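Local coordinates for protein bacteriocin (Pseudomonas syringae pv. tomato, PDB 4FZL) that kills competing bacteria as the colicin M-like bacteriocin syringacin M, probably by degrading the cell-wall precursor lipid II as a calcium-binding phosphatase, at residues Thr68-Ser73 with Asn79-Pro84; Thr8-Gln13 with Ser39-Lys44; Arg57-Ala62 with Gly92-Pro97; His103-Leu108 with Ser214-Val219. One frame throughout, in Å; residues are numbered along the deposited sequence. Where two conformers were deposited one is given.

From the N terminus, helix 5-12 first meets helix 37-54 in interaction 2, which closes a loop made largely of helix. Helix 59-70 then serves two contacts. Its start packs on the turn before helix 96-106 in interaction 3, and its C-terminal part packs on the following loop in interaction 1. Interaction 1 is nested inside the loop that interaction 3 closes. Interaction 4 comes last and spans the greatest sequence distance, joining the end of helix 96-106 to the C-terminal part of helix 210-216 and the turn after it, past several strands of the sheet. Interactions 1 and 2 touch through Ile-70 and Leu-10. Leu-43 and Met-105 bring interactions 2 and 4 together.

Interaction 1: residues Thr68-Ser73 with Asn79-Pro84; sequences TDIGRS and NIIKYP
Ile-70 meets Ile-80 and Ile-81 where helix 59-70 of the colicin M-like helical region passes into the loop before helix 96-106. A type I turn from Ile-70 to Ser-73 makes the exit. The side chains of Ile-70 and Ile-80 cross at about a right angle. The CG2 branch of Ile-70 does the touching here and lies 3.4 Å from CD1 of Ile-80, which is tight for two carbons. Ile-80 has its CG1 between the backbone N and the carbonyl carbon (chi1 59°), and this carries CD1 over to the helix. The other branch of Ile-70 serves Ile-81 and crosses it at a slant. Its tip, CD1 of Ile-70, sits 3.8 Å from CB of Ile-81, so one isoleucine holds two successive loop residues with two different branches. Leu-10 of helix 5-12 and Thr-45 of helix 37-54 also pack on Ile-70, and the residue is buried. On the exposed side of the turn, Arg-72 forms a salt bridge back to Asp-69. The NH1 of Arg-72 lies 3.0 Å from Asp-69 OD1, which lies almost in the guanidinium plane and uses its anti lone pair.

Interaction 2: residues Thr8-Gln13 with Ser39-Lys44; sequences TVLLLQ and SKVALK
The contact is helix-to-helix packing in the helical region of this colicin M-like protein. Helix 5-12 meets helix 37-54 through a single leucine, Leu-10, whose CB is directed at the partner helix and whose two methyl groups divide between neighbouring residues. CD1 of Leu-10 goes to Val-41 and lies 3.9 Å from its CG1. The two side chains cross at about a right angle. CD2 of Leu-10 goes to Ala-42, where it rests near the main chain, 3.8 Å from CA. The alanine has no side chain beyond CB, which is consistent with this close approach to the backbone. Val-41 turns CG1 anti to its backbone N (chi1 171°), which sets that methyl in front of Leu-10. The three residues are all buried, and the contact is wholly apolar. Helix 59-70 adds to the same packing, since Ala-67 and Ile-70 both touch Leu-10. Tyr-63 of that helix also bonds through its OH to Leu-10 O near the end of helix 5-12. Val-41 further touches Ile-81 in the loop that follows helix 59-70. Across the two segments, the CA atoms of Leu-10 and Ala-42 are 6.9 Å apart, and CD2 of Leu-10 is 4.0 Å from Ala-42 CB.

Interaction 3: residues Arg57-Ala62 with Gly92-Pro97; sequences RDLRTA and GGLMTP
Leu-59 lies in the first turn of helix 59-70 and faces Leu-94 and Met-95, which sit in a type I turn from Gly-93 to Thr-96 that leads into helix 96-106. The CA atoms of Leu-59 and Gly-93 are 8.3 Å apart, so side chains make the contact. Leu-59 has CG anti to its backbone N (chi1 -168°) and reaches across with both methyl groups. CD2 of Leu-59 lies 3.8 Å from CB of Leu-94, and the two leucines cross at about a right angle. CD1 of Leu-59 takes the other partner, 4.0 Å from SD of Met-95. The methionine is extended beyond CG, and its chain runs at a slant to the leucine. Ala-49 and Glu-53 of helix 37-54 also touch Leu-59, while Phe-46 of that helix touches Met-95. Polar bonds shape each segment separately. Asp-58 is the N-cap of helix 59-70. The OD2 of Asp-58 accepts from Thr-61 N at 3.1 Å, from above the carboxylate plane, and from Thr-61 OG1 at 2.7 Å, with the anti lone pair. In the other segment, Gly-92 N gives a hydrogen bond to Thr-96 OG1, and this hydroxyl also pairs with Asp-50 of helix 37-54. The contact between the start of one helix and the turn leading into the next is therefore apolar and rests on van der Waals packing, while the polar bonds lie outside it.

Interaction 4: residues His103-Leu108 with Ser214-Val219; sequences HGMFGL and SLLSAV
Met-105 crosses to Leu-216 and Val-219 from near the end of helix 96-106. The CA of Met-105 lies 7.4 Å from the CA of Val-219. The bond from CA to CB points at the other segment. CG stands anti to the carbonyl carbon (chi1 -74°), which sends the chain outward. There CG of Met-105 meets the CG1 methyl of Val-219 at 4.0 Å, with the two side chains at about a right angle. SD of Met-105 is the next atom, and it lies 4.1 Å from CG of Leu-216, again with side chains crossed. The contact joins the C-terminal end of helix 96-106 to the C-terminal part of helix 210-216 and the turn after it, two parts of the colicin M-like fold with several strands between them in the sequence. The chain bends about the CG-SD bond (chi3 17°), which places CE nearly eclipsed with CB. Met-105 was modelled in two conformers, and in this one CE comes near Leu-43 of helix 37-54, a doubtful contact. Phe-35 touches both Met-105 and Leu-216. Val-219 closes a type I turn that starts at Leu-216, and Val-219 N bonds to Leu-216 O at 3.0 Å. Within the turn, Ser-217 OG donates to Ser-214 O at 2.6 Å, tilted 26° from the carbonyl plane.

Interaction 1: residues Thr68-Ser73 with Asn79-Pro84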
loop_
_atom_site.group_PDB
_atom_site.type_symbol
_atom_site.label_atom_id
_atom_site.label_comp_id
_atom_site.label_asym_id
_atom_site.label_seq_id
_atom_site.Cartn_x
_atom_site.Cartn_y
_atom_site.Cartn_z
ATOM N N THR A 68 -16.029 14.571 -10.090
ATOM C CA THR A 68 -16.527 15.717 -10.814
ATOM C C THR A 68 -16.110 15.669 -12.293
ATOM O O THR A 68 -16.906 15.964 -13.230
ATOM C CB THR A 68 -16.156 17.048 -10.111
ATOM O OG1 THR A 68 -16.671 17.033 -8.791
ATOM C CG2 THR A 68 -16.652 18.258 -10.916
ATOM N N ASP A 69 -14.877 15.262 -12.527
ATOM C CA ASP A 69 -14.411 15.145 -13.903
ATOM C C ASP A 69 -15.115 14.046 -14.680
ATOM O O ASP A 69 -15.486 14.217 -15.872
ATOM C CB ASP A 69 -12.899 15.041 -13.935
ATOM C CG ASP A 69 -12.350 15.394 -15.315
ATOM O OD1 ASP A 69 -12.633 16.525 -15.812
ATOM O OD2 ASP A 69 -11.672 14.536 -15.900
ATOM N N ILE A 70 -15.347 12.910 -14.008
ATOM C CA ILE A 70 -16.130 11.819 -14.632
ATOM C C ILE A 70 -17.521 12.395 -15.027
ATOM O O ILE A 70 -18.082 12.059 -16.068
ATOM C CB ILE A 70 -16.248 10.605 -13.686
ATOM C CG1 ILE A 70 -14.877 9.886 -13.521
ATOM C CG2 ILE A 70 -17.253 9.547 -14.226
ATOM C CD1 ILE A 70 -14.856 8.851 -12.395
ATOM N N GLY A 71 -18.058 13.217 -14.135
ATOM C CA GLY A 71 -19.322 13.922 -14.324
ATOM C C GLY A 71 -19.439 14.865 -15.499
ATOM O O GLY A 71 -20.539 15.310 -15.861
ATOM N N ARG A 72 -18.335 15.195 -16.117
ATOM C CA ARG A 72 -18.386 16.044 -17.332
ATOM C C ARG A 72 -18.821 15.253 -18.603
ATOM O O ARG A 72 -19.134 15.841 -19.633
ATOM C CB ARG A 72 -17.004 16.764 -17.556
ATOM C CG ARG A 72 -16.687 17.761 -16.404
ATOM C CD ARG A 72 -15.430 18.600 -16.453
ATOM N NE ARG A 72 -15.459 19.607 -15.341
ATOM C CZ ARG A 72 -14.717 19.571 -14.215
ATOM N NH1 ARG A 72 -13.822 18.596 -14.024
ATOM N NH2 ARG A 72 -14.862 20.500 -13.256
ATOM N N SER A 73 -18.785 13.929 -18.524
ATOM C CA SER A 73 -19.177 13.052 -19.617
ATOM C C SER A 73 -20.651 12.726 -19.504
ATOM O O SER A 73 -21.165 12.614 -18.376
ATOM C CB SER A 73 -18.413 11.745 -19.498
ATOM O OG SER A 73 -18.848 10.851 -20.504
ATOM N N ASN A 79 -15.562 2.564 -18.790
ATOM C CA ASN A 79 -14.392 3.273 -19.283
ATOM C C ASN A 79 -14.470 4.793 -19.206
ATOM O O ASN A 79 -13.585 5.458 -19.718
ATOM C CB ASN A 79 -14.067 2.801 -20.716
ATOM C CG ASN A 79 -13.776 1.365 -20.746
ATOM O OD1 ASN A 79 -14.272 0.610 -21.584
ATOM N ND2 ASN A 79 -13.023 0.943 -19.776
ATOM N N ILE A 80 -15.442 5.320 -18.467
ATOM C CA ILE A 80 -15.482 6.759 -18.266
ATOM C C ILE A 80 -14.388 7.275 -17.346
ATOM O O ILE A 80 -14.170 8.469 -17.255
ATOM C CB ILE A 80 -16.855 7.271 -17.770
ATOM C CG1 ILE A 80 -17.279 6.622 -16.431
ATOM C CG2 ILE A 80 -17.908 7.035 -18.862
ATOM C CD1 ILE A 80 -18.684 6.954 -15.979
ATOM N N ILE A 81 -13.707 6.350 -16.692
ATOM C CA ILE A 81 -12.448 6.608 -16.075
ATOM C C ILE A 81 -11.578 5.432 -16.509
ATOM O O ILE A 81 -11.993 4.248 -16.431
ATOM C CB ILE A 81 -12.499 6.737 -14.572
ATOM C CG1 ILE A 81 -11.092 6.884 -13.958
ATOM C CG2 ILE A 81 -13.251 5.515 -13.944
ATOM C CD1 ILE A 81 -11.117 7.322 -12.524
ATOM N N LYS A 82 -10.373 5.746 -17.003
ATOM C CA LYS A 82 -9.370 4.747 -17.444
ATOM C C LYS A 82 -8.269 4.605 -16.425
ATOM O O LYS A 82 -7.854 5.552 -15.858
ATOM C CB LYS A 82 -8.846 5.098 -18.827
ATOM C CG LYS A 82 -9.929 4.857 -19.894
ATOM C CD LYS A 82 -9.538 5.351 -21.271
ATOM C CE LYS A 82 -10.625 4.986 -22.280
ATOM N NZ LYS A 82 -10.684 5.916 -23.449
ATOM N N TYR A 83 -7.826 3.372 -16.226
ATOM C CA TYR A 83 -6.703 3.079 -15.352
ATOM C C TYR A 83 -5.472 3.459 -16.150
ATOM O O TYR A 83 -5.140 2.787 -17.117
ATOM C CB TYR A 83 -6.741 1.619 -14.920
ATOM C CG TYR A 83 -5.768 1.343 -13.780
ATOM C CD1 TYR A 83 -6.136 1.648 -12.479
ATOM C CD2 TYR A 83 -4.515 0.860 -14.010
ATOM C CE1 TYR A 83 -5.281 1.427 -11.414
ATOM C CE2 TYR A 83 -3.632 0.613 -12.934
ATOM C CZ TYR A 83 -4.033 0.919 -11.655
ATOM O OH TYR A 83 -3.152 0.762 -10.592
ATOM N N PRO A 84 -4.723 4.463 -15.702
ATOM C CA PRO A 84 -3.661 5.026 -16.538
ATOM C C PRO A 84 -2.478 4.110 -16.779
ATOM O O PRO A 84 -2.269 3.112 -16.031
ATOM C CB PRO A 84 -3.243 6.268 -15.756
ATOM C CG PRO A 84 -3.571 5.982 -14.329
ATOM C CD PRO A 84 -4.625 4.899 -14.299
#

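Interaction 2: residues Thr8-Gln13 with Ser39-Lys44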
loop_
_atom_site.group_PDB
_atom_site.type_symbol
_atom_site.label_atom_id
_atom_site.label_comp_id
_atom_site.label_asym_id
_atom_site.label_seq_id
_atom_site.Cartn_x
_atom_site.Cartn_y
_atom_site.Cartn_z
ATOM N N THR A 8 -22.852 11.208 -10.102
ATOM C CA THR A 8 -23.744 11.568 -9.034
ATOM C C THR A 8 -23.647 10.669 -7.797
ATOM O O THR A 8 -23.511 11.163 -6.649
ATOM C CB THR A 8 -25.179 11.679 -9.562
ATOM O OG1 THR A 8 -25.222 12.676 -10.583
ATOM C CG2 THR A 8 -26.175 12.063 -8.435
ATOM N N VAL A 9 -23.639 9.372 -8.042
ATOM C CA VAL A 9 -23.505 8.371 -6.998
ATOM C C VAL A 9 -22.105 8.468 -6.358
ATOM O O VAL A 9 -21.969 8.483 -5.128
ATOM C CB VAL A 9 -23.791 6.961 -7.532
ATOM C CG1 VAL A 9 -23.205 5.795 -6.611
ATOM C CG2 VAL A 9 -25.313 6.856 -7.809
ATOM N N LEU A 10 -21.077 8.637 -7.169
ATOM C CA LEU A 10 -19.751 8.798 -6.557
ATOM C C LEU A 10 -19.765 9.960 -5.539
ATOM O O LEU A 10 -19.188 9.812 -4.466
ATOM C CB LEU A 10 -18.623 8.998 -7.579
ATOM C CG LEU A 10 -18.300 7.878 -8.514
ATOM C CD1 LEU A 10 -17.293 8.279 -9.669
ATOM C CD2 LEU A 10 -17.674 6.667 -7.715
ATOM N N LEU A 11 -20.261 11.122 -5.951
ATOM C CA LEU A 11 -20.225 12.282 -5.069
ATOM C C LEU A 11 -21.072 12.034 -3.849
ATOM O O LEU A 11 -20.616 12.333 -2.785
ATOM C CB LEU A 11 -20.685 13.548 -5.773
ATOM C CG LEU A 11 -19.612 14.011 -6.786
ATOM C CD1 LEU A 11 -20.131 15.218 -7.596
ATOM C CD2 LEU A 11 -18.365 14.491 -6.005
ATOM N N LEU A 12 -22.254 11.433 -4.009
ATOM C CA LEU A 12 -23.105 11.060 -2.854
ATOM C C LEU A 12 -22.404 10.108 -1.860
ATOM O O LEU A 12 -22.604 10.240 -0.631
ATOM C CB LEU A 12 -24.418 10.393 -3.291
ATOM C CG LEU A 12 -25.524 11.336 -3.767
ATOM C CD1 LEU A 12 -26.683 10.558 -4.396
ATOM C CD2 LEU A 12 -26.089 12.229 -2.674
ATOM N N GLN A 13 -21.572 9.202 -2.387
ATOM C CA GLN A 13 -20.898 8.206 -1.577
ATOM C C GLN A 13 -19.539 8.701 -1.029
ATOM O O GLN A 13 -18.851 7.981 -0.322
ATOM C CB GLN A 13 -20.626 7.029 -2.415
ATOM C CG GLN A 13 -21.800 6.264 -3.017
ATOM C CD GLN A 13 -22.208 5.081 -2.190
ATOM O OE1 GLN A 13 -21.940 3.898 -2.569
ATOM N NE2 GLN A 13 -22.760 5.363 -1.029
ATOM N N SER A 39 -19.411 -0.218 -9.396
ATOM C CA SER A 39 -18.318 -0.780 -8.620
ATOM C C SER A 39 -16.936 -0.608 -9.250
ATOM O O SER A 39 -15.927 -0.247 -8.568
ATOM C CB SER A 39 -18.541 -2.276 -8.326
ATOM O OG SER A 39 -19.643 -2.515 -7.550
ATOM N N LYS A 40 -16.872 -0.822 -10.560
ATOM C CA LYS A 40 -15.583 -0.751 -11.290
ATOM C C LYS A 40 -15.155 0.683 -11.360
ATOM O O LYS A 40 -13.978 1.011 -11.167
ATOM C CB LYS A 40 -15.699 -1.397 -12.654
ATOM C CG LYS A 40 -15.801 -2.935 -12.604
ATOM C CD LYS A 40 -15.947 -3.480 -14.007
ATOM C CE LYS A 40 -16.447 -4.912 -14.055
ATOM N NZ LYS A 40 -16.930 -5.317 -15.407
ATOM N N VAL A 41 -16.127 1.548 -11.611
ATOM C CA VAL A 41 -15.786 2.994 -11.692
ATOM C C VAL A 41 -15.350 3.535 -10.267
ATOM O O VAL A 41 -14.357 4.284 -10.164
ATOM C CB VAL A 41 -16.938 3.864 -12.251
ATOM C CG1 VAL A 41 -16.641 5.383 -12.128
ATOM C CG2 VAL A 41 -17.176 3.472 -13.703
ATOM N N ALA A 42 -16.043 3.114 -9.196
ATOM C CA ALA A 42 -15.601 3.426 -7.838
ATOM C C ALA A 42 -14.161 2.951 -7.601
ATOM O O ALA A 42 -13.307 3.708 -7.150
ATOM C CB ALA A 42 -16.595 2.923 -6.751
ATOM N N LEU A 43 -13.863 1.693 -7.962
ATOM C CA LEU A 43 -12.566 1.134 -7.662
ATOM C C LEU A 43 -11.460 1.908 -8.402
ATOM O O LEU A 43 -10.405 2.233 -7.843
ATOM C CB LEU A 43 -12.563 -0.352 -8.033
ATOM C CG LEU A 43 -11.252 -1.065 -7.717
ATOM C CD1 LEU A 43 -10.827 -0.965 -6.255
ATOM C CD2 LEU A 43 -11.375 -2.548 -8.089
ATOM N N LYS A 44 -11.706 2.212 -9.689
ATOM C CA LYS A 44 -10.782 3.025 -10.420
ATOM C C LYS A 44 -10.589 4.461 -9.901
ATOM O O LYS A 44 -9.498 5.020 -9.954
ATOM C CB LYS A 44 -11.098 2.967 -11.933
ATOM C CG LYS A 44 -10.790 1.653 -12.630
ATOM C CD LYS A 44 -10.925 1.623 -14.157
ATOM C CE LYS A 44 -12.329 1.456 -14.558
ATOM N NZ LYS A 44 -12.387 1.425 -16.073
#

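Interaction 3: residues Arg57-Ala62 with Gly92-Pro97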
loop_
_atom_site.group_PDB
_atom_site.type_symbol
_atom_site.label_atom_id
_atom_site.label_comp_id
_atom_site.label_asym_id
_atom_site.label_seq_id
_atom_site.Cartn_x
_atom_site.Cartn_y
_atom_site.Cartn_z
ATOM N N ARG A 57 -1.779 15.484 -2.706
ATOM C CA ARG A 57 -3.123 16.085 -2.636
ATOM C C ARG A 57 -3.903 15.533 -1.452
ATOM O O ARG A 57 -3.584 14.442 -0.948
ATOM C CB ARG A 57 -3.913 15.868 -3.908
ATOM C CG ARG A 57 -3.203 16.329 -5.187
ATOM C CD ARG A 57 -2.853 17.822 -5.320
ATOM N NE ARG A 57 -1.592 17.804 -6.113
ATOM C CZ ARG A 57 -0.335 18.029 -5.666
ATOM N NH1 ARG A 57 -0.096 18.421 -4.404
ATOM N NH2 ARG A 57 0.713 17.889 -6.504
ATOM N N ASP A 58 -4.944 16.262 -1.050
ATOM C CA ASP A 58 -5.891 15.818 -0.045
ATOM C C ASP A 58 -6.785 14.705 -0.616
ATOM O O ASP A 58 -7.269 14.843 -1.737
ATOM C CB ASP A 58 -6.809 16.994 0.279
ATOM C CG ASP A 58 -7.859 16.627 1.260
ATOM O OD1 ASP A 58 -7.463 16.128 2.359
ATOM O OD2 ASP A 58 -9.071 16.846 0.984
ATOM N N LEU A 59 -6.950 13.563 0.098
ATOM C CA LEU A 59 -7.720 12.459 -0.452
ATOM C C LEU A 59 -9.123 12.834 -0.862
ATOM O O LEU A 59 -9.580 12.534 -1.972
ATOM C CB LEU A 59 -7.750 11.245 0.462
ATOM C CG LEU A 59 -8.284 9.948 -0.149
ATOM C CD1 LEU A 59 -7.462 9.393 -1.334
ATOM C CD2 LEU A 59 -8.436 8.895 0.966
ATOM N N ARG A 60 -9.864 13.429 0.037
ATOM C CA ARG A 60 -11.261 13.641 -0.272
ATOM C C ARG A 60 -11.398 14.665 -1.451
ATOM O O ARG A 60 -12.258 14.506 -2.321
ATOM C CB ARG A 60 -12.028 14.136 0.958
ATOM C CG ARG A 60 -13.473 14.569 0.725
ATOM C CD ARG A 60 -14.223 13.363 0.081
ATOM N NE ARG A 60 -15.628 13.706 -0.137
ATOM C CZ ARG A 60 -16.550 13.752 0.821
ATOM N NH1 ARG A 60 -16.221 13.512 2.079
ATOM N NH2 ARG A 60 -17.860 14.004 0.558
ATOM N N THR A 61 -10.577 15.720 -1.446
ATOM C CA THR A 61 -10.573 16.696 -2.517
ATOM C C THR A 61 -10.312 16.015 -3.809
ATOM O O THR A 61 -11.023 16.217 -4.806
ATOM C CB THR A 61 -9.562 17.821 -2.303
ATOM O OG1 THR A 61 -9.884 18.449 -1.038
ATOM C CG2 THR A 61 -9.622 18.895 -3.422
ATOM N N ALA A 62 -9.310 15.129 -3.823
ATOM C CA ALA A 62 -8.839 14.363 -5.043
ATOM C C ALA A 62 -10.048 13.495 -5.533
ATOM O O ALA A 62 -10.459 13.549 -6.709
ATOM C CB ALA A 62 -7.641 13.478 -4.758
ATOM N N GLY A 92 0.111 5.093 0.765
ATOM C CA GLY A 92 0.065 4.690 2.145
ATOM C C GLY A 92 -1.163 5.147 2.909
ATOM O O GLY A 92 -1.309 4.873 4.116
ATOM N N GLY A 93 -2.075 5.801 2.203
ATOM C CA GLY A 93 -3.285 6.255 2.776
ATOM C C GLY A 93 -4.449 5.254 2.751
ATOM O O GLY A 93 -4.282 4.119 2.401
ATOM N N LEU A 94 -5.648 5.761 3.110
ATOM C CA LEU A 94 -6.877 4.989 3.259
ATOM C C LEU A 94 -7.130 4.048 2.053
ATOM O O LEU A 94 -7.500 2.835 2.201
ATOM C CB LEU A 94 -8.048 5.964 3.296
ATOM C CG LEU A 94 -9.455 5.447 3.487
ATOM C CD1 LEU A 94 -9.497 4.509 4.698
ATOM C CD2 LEU A 94 -10.361 6.662 3.642
ATOM N N MET A 95 -6.903 4.597 0.844
ATOM C CA MET A 95 -7.275 3.881 -0.374
ATOM C C MET A 95 -6.159 3.073 -0.972
ATOM O O MET A 95 -6.312 2.471 -2.066
ATOM C CB MET A 95 -7.923 4.809 -1.399
ATOM C CG MET A 95 -9.393 5.145 -0.950
ATOM S SD MET A 95 -10.103 6.407 -1.983
ATOM C CE MET A 95 -11.677 6.685 -1.210
ATOM N N THR A 96 -5.028 3.016 -0.321
ATOM C CA THR A 96 -3.882 2.266 -0.847
ATOM C C THR A 96 -4.197 0.773 -1.132
ATOM O O THR A 96 -3.882 0.269 -2.221
ATOM C CB THR A 96 -2.649 2.463 0.019
ATOM O OG1 THR A 96 -2.059 3.700 -0.316
ATOM C CG2 THR A 96 -1.568 1.338 -0.240
ATOM N N PRO A 97 -4.865 0.063 -0.195
ATOM C CA PRO A 97 -5.096 -1.367 -0.546
ATOM C C PRO A 97 -6.041 -1.488 -1.760
ATOM O O PRO A 97 -5.989 -2.446 -2.495
ATOM C CB PRO A 97 -5.733 -1.977 0.705
ATOM C CG PRO A 97 -5.763 -0.897 1.701
ATOM C CD PRO A 97 -5.115 0.351 1.216
#

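Interaction 4: residues His103-Leu108 with Ser214-Val219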
loop_
_atom_site.group_PDB
_atom_site.type_symbol
_atom_site.label_atom_id
_atom_site.label_comp_id
_atom_site.label_asym_id
_atom_site.label_seq_id
_atom_site.Cartn_x
_atom_site.Cartn_y
_atom_site.Cartn_z
ATOM N N HIS A 103 -4.848 -2.418 -9.277
ATOM C CA HIS A 103 -3.718 -2.598 -10.103
ATOM C C HIS A 103 -3.659 -4.061 -10.547
ATOM O O HIS A 103 -3.234 -4.358 -11.639
ATOM C CB HIS A 103 -2.432 -2.205 -9.376
ATOM C CG HIS A 103 -1.286 -2.048 -10.300
ATOM N ND1 HIS A 103 -1.105 -0.919 -11.039
ATOM C CD2 HIS A 103 -0.245 -2.931 -10.644
ATOM C CE1 HIS A 103 -0.030 -1.107 -11.811
ATOM N NE2 HIS A 103 0.511 -2.317 -11.523
ATOM N N GLY A 104 -4.065 -5.004 -9.693
ATOM C CA GLY A 104 -3.992 -6.444 -10.097
ATOM C C GLY A 104 -4.998 -6.775 -11.229
ATOM O O GLY A 104 -4.828 -7.727 -11.976
ATOM N N MET A 105 -6.057 -5.983 -11.330
ATOM C CA MET A 105 -7.085 -6.225 -12.342
ATOM C C MET A 105 -7.018 -5.299 -13.562
ATOM O O MET A 105 -7.605 -5.604 -14.602
ATOM C CB MET A 105 -8.469 -6.104 -11.715
ATOM C CG MET A 105 -8.862 -7.279 -10.828
ATOM S SD MET A 105 -10.185 -6.654 -9.782
ATOM C CE MET A 105 -10.510 -5.236 -10.821
ATOM N N PHE A 106 -6.346 -4.160 -13.424
ATOM C CA PHE A 106 -6.265 -3.186 -14.518
ATOM C C PHE A 106 -4.862 -2.819 -14.931
ATOM O O PHE A 106 -4.694 -2.280 -16.026
ATOM C CB PHE A 106 -6.992 -1.888 -14.162
ATOM C CG PHE A 106 -8.435 -2.072 -13.765
ATOM C CD1 PHE A 106 -9.291 -2.736 -14.631
ATOM C CD2 PHE A 106 -8.879 -1.720 -12.544
ATOM C CE1 PHE A 106 -10.606 -2.979 -14.295
ATOM C CE2 PHE A 106 -10.194 -1.928 -12.194
ATOM C CZ PHE A 106 -11.052 -2.575 -13.046
ATOM N N GLY A 107 -3.852 -3.156 -14.113
ATOM C CA GLY A 107 -2.491 -2.703 -14.337
ATOM C C GLY A 107 -1.596 -3.515 -15.274
ATOM O O GLY A 107 -0.434 -3.135 -15.435
ATOM N N LEU A 108 -2.115 -4.595 -15.891
ATOM C CA LEU A 108 -1.370 -5.375 -16.914
ATOM C C LEU A 108 -0.046 -5.966 -16.406
ATOM O O LEU A 108 0.883 -6.128 -17.148
ATOM C CB LEU A 108 -1.095 -4.478 -18.111
ATOM C CG LEU A 108 -2.329 -3.882 -18.780
ATOM C CD1 LEU A 108 -1.877 -3.017 -19.956
ATOM C CD2 LEU A 108 -3.293 -4.978 -19.246
ATOM N N SER A 214 -15.947 -13.826 -4.119
ATOM C CA SER A 214 -16.647 -14.619 -5.113
ATOM C C SER A 214 -16.811 -13.871 -6.483
ATOM O O SER A 214 -16.611 -14.408 -7.574
ATOM C CB SER A 214 -18.018 -15.075 -4.587
ATOM O OG SER A 214 -18.718 -15.773 -5.606
ATOM N N LEU A 215 -17.216 -12.626 -6.373
ATOM C CA LEU A 215 -17.463 -11.766 -7.556
ATOM C C LEU A 215 -16.162 -11.522 -8.338
ATOM O O LEU A 215 -16.112 -11.511 -9.552
ATOM C CB LEU A 215 -18.058 -10.425 -7.113
ATOM C CG LEU A 215 -19.533 -10.447 -6.657
ATOM C CD1 LEU A 215 -19.916 -9.111 -6.068
ATOM C CD2 LEU A 215 -20.433 -10.930 -7.862
ATOM N N LEU A 216 -15.083 -11.372 -7.621
ATOM C CA LEU A 216 -13.831 -11.043 -8.276
ATOM C C LEU A 216 -13.116 -12.321 -8.799
ATOM O O LEU A 216 -12.180 -12.279 -9.598
ATOM C CB LEU A 216 -12.932 -10.334 -7.288
ATOM C CG LEU A 216 -12.673 -8.893 -7.475
ATOM C CD1 LEU A 216 -13.797 -8.120 -8.092
ATOM C CD2 LEU A 216 -12.355 -8.484 -6.077
ATOM N N SER A 217 -13.573 -13.478 -8.347
ATOM C CA SER A 217 -12.926 -14.734 -8.758
ATOM C C SER A 217 -13.119 -14.911 -10.281
ATOM O O SER A 217 -12.383 -15.642 -10.910
ATOM C CB SER A 217 -13.536 -15.921 -8.017
ATOM O OG SER A 217 -14.907 -16.117 -8.405
ATOM N N ALA A 218 -14.146 -14.245 -10.827
ATOM C CA ALA A 218 -14.538 -14.327 -12.243
ATOM C C ALA A 218 -13.763 -13.326 -13.121
ATOM O O ALA A 218 -13.778 -13.393 -14.336
ATOM C CB ALA A 218 -16.030 -14.049 -12.348
ATOM N N VAL A 219 -13.065 -12.410 -12.491
ATOM C CA VAL A 219 -12.422 -11.318 -13.200
ATOM C C VAL A 219 -10.933 -11.633 -13.448
ATOM O O VAL A 219 -10.238 -12.141 -12.535
ATOM C CB VAL A 219 -12.595 -10.043 -12.376
ATOM C CG1 VAL A 219 -11.794 -8.893 -12.964
ATOM C CG2 VAL A 219 -14.090 -9.787 -12.296
#